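Local coordinates for alcohol dehydrogenase (Escherichia coli, PDB 5VM2), which is of unknown substrate specificity but probably oxidises a CH-OH group with NAD or NADP as acceptor, at residues G104-C109 against R292-Y297; K171-G176 against Q230-D235. All blocks are in the same frame, centred on the assembly; numbering follows the deposited sequence.

Contact 1. Residues G104-C109 against R292-Y297; sequences GKYNIC and RYANRY. With ZN (zinc ion), chain D.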
loop_
_atom_site.group_PDB
_atom_site.type_symbol
_atom_site.label_atom_id
_atom_site.label_comp_id
_atom_site.label_asym_id
_atom_site.label_seq_id
_atom_site.Cartn_x
_atom_site.Cartn_y
_atom_site.Cartn_z
ATOM N N GLY A 104 -9.552 -6.235 17.745
ATOM C CA GLY A 104 -8.261 -6.338 17.102
ATOM C C GLY A 104 -8.273 -6.181 15.600
ATOM O O GLY A 104 -7.261 -6.484 14.957
ATOM N N LYS A 105 -9.384 -5.725 15.022
ATOM C CA LYS A 105 -9.524 -5.545 13.582
ATOM C C LYS A 105 -9.880 -4.100 13.245
ATOM O O LYS A 105 -10.760 -3.842 12.423
ATOM C CB LYS A 105 -10.584 -6.486 13.010
ATOM C CG LYS A 105 -10.241 -7.976 13.015
ATOM C CD LYS A 105 -11.416 -8.773 12.435
ATOM C CE LYS A 105 -11.180 -10.283 12.443
ATOM N NZ LYS A 105 -12.419 -11.025 12.034
ATOM N N TYR A 106 -9.196 -3.133 13.865
ATOM C CA TYR A 106 -9.548 -1.735 13.633
ATOM C C TYR A 106 -9.483 -1.354 12.158
ATOM O O TYR A 106 -10.122 -0.375 11.758
ATOM C CB TYR A 106 -8.656 -0.804 14.470
ATOM C CG TYR A 106 -7.186 -0.704 14.069
ATOM C CD1 TYR A 106 -6.789 0.054 12.971
ATOM C CD2 TYR A 106 -6.194 -1.324 14.823
ATOM C CE1 TYR A 106 -5.447 0.165 12.616
ATOM C CE2 TYR A 106 -4.842 -1.214 14.471
ATOM C CZ TYR A 106 -4.480 -0.467 13.367
ATOM O OH TYR A 106 -3.149 -0.344 12.999
ATOM N N ASN A 107 -8.750 -2.113 11.336
ATOM C CA ASN A 107 -8.645 -1.769 9.921
ATOM C C ASN A 107 -9.992 -1.842 9.216
ATOM O O ASN A 107 -10.213 -1.125 8.233
ATOM C CB ASN A 107 -7.629 -2.671 9.217
ATOM C CG ASN A 107 -7.932 -4.149 9.383
ATOM O OD1 ASN A 107 -8.243 -4.614 10.479
ATOM N ND2 ASN A 107 -7.808 -4.904 8.293
ATOM N N ILE A 108 -10.900 -2.696 9.689
ATOM C CA ILE A 108 -12.224 -2.798 9.086
ATOM C C ILE A 108 -13.256 -1.980 9.857
ATOM O O ILE A 108 -14.459 -2.178 9.673
ATOM C CB ILE A 108 -12.667 -4.267 8.938
ATOM C CG1 ILE A 108 -12.977 -4.897 10.295
ATOM C CG2 ILE A 108 -11.600 -5.082 8.207
ATOM C CD1 ILE A 108 -13.341 -6.377 10.208
ATOM N N CYS A 109 -12.808 -1.062 10.713
ATOM C CA CYS A 109 -13.707 -0.183 11.447
ATOM C C CYS A 109 -14.615 0.570 10.478
ATOM O O CYS A 109 -14.120 1.176 9.515
ATOM C CB CYS A 109 -12.903 0.811 12.290
ATOM S SG CYS A 109 -13.868 2.150 13.064
ATOM N N ARG A 292 -5.964 -3.228 3.765
ATOM C CA ARG A 292 -4.999 -2.322 4.383
ATOM C C ARG A 292 -4.136 -3.043 5.417
ATOM O O ARG A 292 -3.378 -3.951 5.068
ATOM C CB ARG A 292 -5.721 -1.123 5.012
ATOM C CG ARG A 292 -6.414 -0.228 3.980
ATOM C CD ARG A 292 -7.241 0.868 4.634
ATOM N NE ARG A 292 -7.931 1.700 3.652
ATOM C CZ ARG A 292 -9.047 2.375 3.904
ATOM N NH1 ARG A 292 -9.602 2.315 5.106
ATOM N NH2 ARG A 292 -9.612 3.110 2.953
ATOM N N TYR A 293 -4.231 -2.650 6.683
ATOM C CA TYR A 293 -3.305 -3.160 7.689
ATOM C C TYR A 293 -3.872 -2.860 9.066
ATOM O O TYR A 293 -4.622 -1.898 9.245
ATOM C CB TYR A 293 -1.917 -2.515 7.546
ATOM C CG TYR A 293 -2.043 -1.134 6.972
ATOM C CD1 TYR A 293 -2.510 -0.084 7.752
ATOM C CD2 TYR A 293 -1.770 -0.888 5.633
ATOM C CE1 TYR A 293 -2.669 1.174 7.226
ATOM C CE2 TYR A 293 -1.928 0.367 5.099
ATOM C CZ TYR A 293 -2.378 1.393 5.902
ATOM O OH TYR A 293 -2.544 2.646 5.374
ATOM N N ALA A 294 -3.493 -3.692 10.031
ATOM C CA ALA A 294 -3.759 -3.430 11.437
ATOM C C ALA A 294 -2.543 -3.868 12.232
ATOM O O ALA A 294 -2.097 -5.010 12.089
ATOM C CB ALA A 294 -5.010 -4.172 11.925
ATOM N N ASN A 295 -2.009 -2.957 13.050
ATOM C CA ASN A 295 -0.888 -3.212 13.961
ATOM C C ASN A 295 0.359 -3.721 13.232
ATOM O O ASN A 295 1.139 -4.495 13.794
ATOM C CB ASN A 295 -1.287 -4.195 15.068
ATOM C CG ASN A 295 -2.629 -3.856 15.698
ATOM O OD1 ASN A 295 -2.849 -2.733 16.145
ATOM N ND2 ASN A 295 -3.535 -4.830 15.728
ATOM N N ARG A 296 0.595 -3.238 12.007
ATOM C CA ARG A 296 1.727 -3.690 11.203
ATOM C C ARG A 296 2.848 -2.670 11.069
ATOM O O ARG A 296 3.918 -3.027 10.561
ATOM C CB ARG A 296 1.268 -4.085 9.791
ATOM C CG ARG A 296 0.030 -4.950 9.737
ATOM C CD ARG A 296 0.208 -6.266 10.499
ATOM N NE ARG A 296 -0.903 -7.176 10.219
ATOM C CZ ARG A 296 -1.035 -8.389 10.741
ATOM N NH1 ARG A 296 -0.127 -8.857 11.591
ATOM N NH2 ARG A 296 -2.081 -9.138 10.416
ATOM N N TYR A 297 2.626 -1.413 11.451
ATOM C CA TYR A 297 3.642 -0.395 11.195
ATOM C C TYR A 297 4.942 -0.685 11.930
ATOM O O TYR A 297 6.004 -0.648 11.287
ATOM C CB TYR A 297 3.092 1.000 11.524
ATOM C CG TYR A 297 2.717 1.792 10.283
ATOM C CD1 TYR A 297 1.844 1.261 9.343
ATOM C CD2 TYR A 297 3.243 3.057 10.048
ATOM C CE1 TYR A 297 1.497 1.963 8.199
ATOM C CE2 TYR A 297 2.900 3.776 8.903
ATOM C CZ TYR A 297 2.026 3.220 7.983
ATOM O OH TYR A 297 1.677 3.918 6.847
HETATM ZN ZN ZN D . -14.103 1.300 15.185
HETATM O O HOH W 1 0.335 -0.200 13.052
HETATM O O HOH W 2 -8.706 1.034 7.633
#
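The lobe that carries the four-cysteine zinc site of this alcohol dehydrogenase rests on the loop between strand 286-290 and helix 297-305, and Tyr106 against Ala294 and Asn295 forms the centre of that seam. The hydroxyl Tyr106 OH accepts the backbone N-H of Asn295, N to OH 2.9 Å and almost perfectly straight at 179°; the same oxygen is also hydrogen-bonded to Glu90, so the ring is pinned at its far end. With chi1 at 70°, CG sits between the backbone N and the carbonyl carbon, which carries the ring across to 292-297, its hydroxyl end nearest. Ala294 CB then packs over one face in a CH-pi contact, 4.1 Å from the ring centroid, while Asn295 OD1 lies in the ring plane at the edge, 3.0 Å from Tyr106 CE2. The Asn295 amide is turned 72° from the ring. Asn107 packs on the backbone just before, its CB 3.1 Å from Tyr293 O and its OD1 3.6 Å from Ala294 CB, and its ND2 bonds to the carbonyl of Phe291. One water donates to Asn107 O and accepts from Arg292 NH1, bridging the two chain segments. Two residues on, Cys109 joins Cys95, Cys98 and Cys101 round the metal, with Cys109 SG 2.3 Å from the zinc ion.

Contact 2. Residues K171-G176 against Q230-D235; sequences KIIILG and QQFTED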
loop_
_atom_site.group_PDB
_atom_site.type_symbol
_atom_site.label_atom_id
_atom_site.label_comp_id
_atom_site.label_asym_id
_atom_site.label_seq_id
_atom_site.Cartn_x
_atom_site.Cartn_y
_atom_site.Cartn_z
ATOM N N LYS A 171 4.797 -23.234 0.265
ATOM C CA LYS A 171 5.113 -22.783 -1.082
ATOM C C LYS A 171 4.130 -21.696 -1.473
ATOM O O LYS A 171 2.920 -21.856 -1.293
ATOM C CB LYS A 171 5.049 -23.940 -2.077
ATOM C CG LYS A 171 6.064 -25.028 -1.819
ATOM C CD LYS A 171 6.120 -26.006 -2.980
ATOM C CE LYS A 171 6.654 -25.338 -4.232
ATOM N NZ LYS A 171 8.120 -25.076 -4.155
ATOM N N ILE A 172 4.644 -20.598 -2.022
ATOM C CA ILE A 172 3.857 -19.388 -2.224
ATOM C C ILE A 172 3.904 -18.984 -3.692
ATOM O O ILE A 172 4.959 -19.043 -4.337
ATOM C CB ILE A 172 4.364 -18.255 -1.308
ATOM C CG1 ILE A 172 4.129 -18.648 0.156
ATOM C CG2 ILE A 172 3.673 -16.931 -1.623
ATOM C CD1 ILE A 172 4.370 -17.546 1.130
ATOM N N ILE A 173 2.744 -18.597 -4.221
ATOM C CA ILE A 173 2.619 -18.005 -5.546
ATOM C C ILE A 173 2.033 -16.615 -5.368
ATOM O O ILE A 173 0.982 -16.457 -4.737
ATOM C CB ILE A 173 1.732 -18.842 -6.477
ATOM C CG1 ILE A 173 2.347 -20.221 -6.720
ATOM C CG2 ILE A 173 1.531 -18.108 -7.794
ATOM C CD1 ILE A 173 1.448 -21.154 -7.503
ATOM N N ILE A 174 2.709 -15.615 -5.914
ATOM C CA ILE A 174 2.239 -14.239 -5.890
ATOM C C ILE A 174 1.871 -13.846 -7.314
ATOM O O ILE A 174 2.733 -13.818 -8.204
ATOM C CB ILE A 174 3.299 -13.299 -5.301
ATOM C CG1 ILE A 174 3.517 -13.653 -3.825
ATOM C CG2 ILE A 174 2.875 -11.848 -5.459
ATOM C CD1 ILE A 174 4.626 -12.904 -3.187
ATOM N N LEU A 175 0.590 -13.564 -7.536
ATOM C CA LEU A 175 0.108 -13.121 -8.840
ATOM C C LEU A 175 0.183 -11.599 -8.878
ATOM O O LEU A 175 -0.610 -10.910 -8.227
ATOM C CB LEU A 175 -1.312 -13.619 -9.090
ATOM C CG LEU A 175 -1.509 -15.139 -9.038
ATOM C CD1 LEU A 175 -2.964 -15.495 -9.314
ATOM C CD2 LEU A 175 -0.585 -15.852 -10.014
ATOM N N GLY A 176 1.155 -11.076 -9.619
ATOM C CA GLY A 176 1.346 -9.643 -9.698
ATOM C C GLY A 176 2.667 -9.217 -9.098
ATOM O O GLY A 176 2.974 -9.545 -7.948
ATOM N N GLN A 230 2.217 -25.404 -11.768
ATOM C CA GLN A 230 2.088 -26.815 -11.423
ATOM C C GLN A 230 3.451 -27.494 -11.373
ATOM O O GLN A 230 3.696 -28.355 -10.518
ATOM C CB GLN A 230 1.167 -27.518 -12.420
ATOM C CG GLN A 230 -0.313 -27.239 -12.193
ATOM C CD GLN A 230 -0.766 -27.621 -10.797
ATOM O OE1 GLN A 230 -0.815 -26.782 -9.896
ATOM N NE2 GLN A 230 -1.099 -28.893 -10.608
ATOM N N GLN A 231 4.353 -27.126 -12.287
ATOM C CA GLN A 231 5.733 -27.587 -12.182
ATOM C C GLN A 231 6.368 -27.087 -10.890
ATOM O O GLN A 231 7.003 -27.853 -10.156
ATOM C CB GLN A 231 6.536 -27.119 -13.394
ATOM C CG GLN A 231 8.026 -27.400 -13.285
ATOM C CD GLN A 231 8.828 -26.735 -14.387
ATOM O OE1 GLN A 231 8.291 -26.385 -15.439
ATOM N NE2 GLN A 231 10.122 -26.555 -14.148
ATOM N N PHE A 232 6.191 -25.796 -10.596
ATOM C CA PHE A 232 6.774 -25.203 -9.396
ATOM C C PHE A 232 6.320 -25.931 -8.134
ATOM O O PHE A 232 7.118 -26.148 -7.213
ATOM C CB PHE A 232 6.410 -23.718 -9.345
ATOM C CG PHE A 232 6.685 -23.051 -8.026
ATOM C CD1 PHE A 232 5.641 -22.548 -7.260
ATOM C CD2 PHE A 232 7.980 -22.895 -7.563
ATOM C CE1 PHE A 232 5.886 -21.922 -6.045
ATOM C CE2 PHE A 232 8.235 -22.268 -6.352
ATOM C CZ PHE A 232 7.194 -21.779 -5.594
ATOM N N THR A 233 5.050 -26.337 -8.081
ATOM C CA THR A 233 4.485 -26.987 -6.905
ATOM C C THR A 233 4.382 -28.499 -7.057
ATOM O O THR A 233 3.701 -29.147 -6.253
ATOM C CB THR A 233 3.103 -26.408 -6.584
ATOM O OG1 THR A 233 2.194 -26.706 -7.651
ATOM C CG2 THR A 233 3.185 -24.899 -6.396
ATOM N N GLU A 234 5.035 -29.074 -8.068
ATOM C CA GLU A 234 5.040 -30.521 -8.276
ATOM C C GLU A 234 3.621 -31.072 -8.384
ATOM O O GLU A 234 3.296 -32.113 -7.812
ATOM C CB GLU A 234 5.819 -31.232 -7.167
ATOM C CG GLU A 234 7.321 -31.055 -7.269
ATOM C CD GLU A 234 7.968 -30.815 -5.924
ATOM O OE1 GLU A 234 8.159 -29.636 -5.559
ATOM O OE2 GLU A 234 8.285 -31.805 -5.233
ATOM N N ASP A 235 2.765 -30.352 -9.108
ATOM C CA ASP A 235 1.373 -30.717 -9.357
ATOM C C ASP A 235 0.538 -30.768 -8.086
ATOM O O ASP A 235 -0.578 -31.303 -8.103
ATOM C CB ASP A 235 1.274 -32.051 -10.104
ATOM C CG ASP A 235 2.165 -32.092 -11.324
ATOM O OD1 ASP A 235 2.102 -31.148 -12.138
ATOM O OD2 ASP A 235 2.933 -33.066 -11.466
#
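Thr233 OG1 is gripped by two backbone groups, the carbonyl of Cys229 one turn back in helix 225-232 and the N-H of Gly237 ahead, which fixes the hydroxyl where the helix ends. Its methyl branch CG2 turns to the strand and meets Lys171 CE at 4.1 Å and the tip of Ile173. No hydrogen bond joins 171-176 to 230-235; contacts to the Phe232 ring, apolar and cation-pi, do the work. The Lys171 chain leaves the strand extended, then bends at chi3 (66°) and chi4 (73°), bringing its end over one face of the Phe232 ring. CE stands above the ring centre in a CH-pi contact, and NZ makes a cation-pi contact 3.9 Å from the Phe232 centroid. The ammonium is also near acidic groups: Glu234 OE1 is 4.8 Å from Lys171 NZ, and Glu195 gives a long, weak ion pair, so the local field probably favours the charged lysine. Phe232 CG lies opposite the backbone N (chi1 167°), and the ring reaches in to the strand: CE1 comes 3.5 Å from Ile172 O and 4.0 Å from Ile173 CG1. A Schellman motif then closes the helix, Asp235 N to Gln230 O at 2.6 Å and Glu234 N to Gln231 O at 3.1 Å, with Glu234 at positive phi. The C-terminal end of helix 225-232 meets the start of an inner strand of a six-stranded parallel sheet, as in the Rossmann fold, where strand 171-175 leads into a glycine-rich turn starting at Gly176 that fits the GxGxxG pattern.

How the contacts relate
Contacts 1 and 2 are separate in space, their centres 28 Å apart, although, in sequence, contact 2 falls between the two segments of contact 1. Contact 1 joins a zinc-binding loop, with its short 3-10 turn, to the loop before helix 297-305; it is partly buried, and combines one direct hydrogen bond to a tyrosine hydroxyl with bridging waters. Contact 2, a strand against the end of a helix in the Rossmann domain, is the more buried, although it lies farther from the chain centre, and holds together through isoleucine, phenylalanine and lysine. Both use one face of an aromatic ring, packed by a methyl in contact 1 and by a charged chain in contact 2.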